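PDB 3KYJ: putative histidine protein kinase from Rhodobacter sphaeroides, which probably relays chemotaxis signals to the flagellar motors, carrying a phosphate on a histidine of its Hpt domain, the part crystallised here, for transfer to response regulators. Local coordinates for residues Pro46-Arg49 against Ala50-Phe54. Residues are numbered along the deposited sequence; the frame is centred on the assembly and turned at random.
Sequences PLFR and AVHTF
Pro46 O accepts a hydrogen bond from Ala50 N at 3.0 Å, the first of four consecutive i to i+4 bonds in this part of helix 40-60. Leu47 repeats the pattern with Val51, whose N lies 3.1 Å from Leu47 O in a nearly straight bond. Their side chains also meet, Leu47 CD1 lying 4.3 Å from Val51 CG2, and both rest on Ile77 of helix 64-82. At the next residue, Phe48 O accepts a hydrogen bond from His52 N at 2.8 Å. Here the two aromatic side chains run alongside each other: each holds CG anti to its own backbone N (chi1 -175° and -174°), and Phe48 CE2 comes to 4.0 Å from His52 CB. The ring planes differ by only 17°, but they are slid so far apart that they barely overlap. Arg81 makes a cation-pi contact with the Phe48 ring. His52 ND1 is hydrogen-bonded to Glu74 and His52 NE2 to an acidic side chain on the chain of another protein in the assembly; together the two bonds would fix the imidazole's rotation. Arg49 O is the last acceptor of 46-49, taking Thr53 N at 2.9 Å, with Thr53 OG1 also close by. The arrangement is that of the phosphohistidine-bearing helix of an Hpt domain, a helical bundle in which His52 is the predicted phosphorylation site, here unmodified and facing the partner protein.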
# COMPACT_ATOMS: atom_id res chain seq x y z
N PRO A 46 5.13 0.85 13.56
CA PRO A 46 6.02 1.40 12.54
C PRO A 46 6.69 0.31 11.72
O PRO A 46 6.85 0.47 10.51
CB PRO A 46 7.04 2.20 13.37
CG PRO A 46 6.26 2.64 14.61
CD PRO A 46 5.30 1.52 14.88
N LEU A 47 7.10 -0.77 12.36
CA LEU A 47 7.75 -1.87 11.67
C LEU A 47 6.78 -2.51 10.65
O LEU A 47 7.14 -2.71 9.48
CB LEU A 47 8.23 -2.88 12.71
CG LEU A 47 8.78 -4.18 12.14
CD1 LEU A 47 10.00 -3.95 11.24
CD2 LEU A 47 9.16 -5.10 13.29
N PHE A 48 5.56 -2.80 11.08
CA PHE A 48 4.56 -3.37 10.21
C PHE A 48 4.31 -2.45 9.02
O PHE A 48 4.29 -2.90 7.87
CB PHE A 48 3.24 -3.62 10.95
CG PHE A 48 2.20 -4.31 10.10
CD1 PHE A 48 2.05 -5.69 10.16
CD2 PHE A 48 1.41 -3.59 9.25
CE1 PHE A 48 1.12 -6.35 9.39
CE2 PHE A 48 0.47 -4.25 8.44
CZ PHE A 48 0.34 -5.63 8.53
N ARG A 49 4.10 -1.16 9.29
CA ARG A 49 3.80 -0.23 8.21
C ARG A 49 4.93 -0.14 7.18
O ARG A 49 4.67 -0.08 5.98
CB ARG A 49 3.45 1.15 8.79
CG ARG A 49 2.11 1.13 9.51
CD ARG A 49 1.64 2.53 9.92
NE ARG A 49 2.47 3.14 10.94
CZ ARG A 49 2.32 2.98 12.26
NH1 ARG A 49 1.38 2.19 12.75
NH2 ARG A 49 3.14 3.61 13.08
N ALA A 50 6.17 -0.16 7.65
CA ALA A 50 7.32 -0.08 6.75
C ALA A 50 7.38 -1.29 5.82
O ALA A 50 7.56 -1.15 4.61
CB ALA A 50 8.58 0.05 7.55
N VAL A 51 7.20 -2.48 6.38
CA VAL A 51 7.25 -3.70 5.61
C VAL A 51 6.05 -3.76 4.66
O VAL A 51 6.19 -4.11 3.49
CB VAL A 51 7.29 -4.93 6.53
CG1 VAL A 51 7.19 -6.20 5.71
CG2 VAL A 51 8.62 -4.91 7.30
N HIS A 52 4.89 -3.33 5.14
CA HIS A 52 3.69 -3.35 4.32
C HIS A 52 3.84 -2.42 3.10
O HIS A 52 3.44 -2.75 1.98
CB HIS A 52 2.48 -2.96 5.17
CG HIS A 52 1.18 -3.08 4.46
ND1 HIS A 52 0.63 -4.29 4.12
CD2 HIS A 52 0.32 -2.13 4.01
CE1 HIS A 52 -0.52 -4.09 3.49
NE2 HIS A 52 -0.73 -2.78 3.41
N THR A 53 4.42 -1.24 3.33
CA THR A 53 4.70 -0.32 2.25
C THR A 53 5.67 -0.93 1.23
O THR A 53 5.46 -0.88 0.01
CB THR A 53 5.29 0.97 2.82
OG1 THR A 53 4.26 1.67 3.52
CG2 THR A 53 5.86 1.86 1.71
N PHE A 54 6.76 -1.51 1.73
CA PHE A 54 7.73 -2.11 0.84
C PHE A 54 7.10 -3.23 0.00
O PHE A 54 7.31 -3.31 -1.21
CB PHE A 54 8.92 -2.61 1.65
CG PHE A 54 10.08 -3.00 0.79
CD1 PHE A 54 11.04 -2.08 0.43
CD2 PHE A 54 10.18 -4.29 0.30
CE1 PHE A 54 12.10 -2.44 -0.38
CE2 PHE A 54 11.22 -4.65 -0.53
CZ PHE A 54 12.18 -3.73 -0.87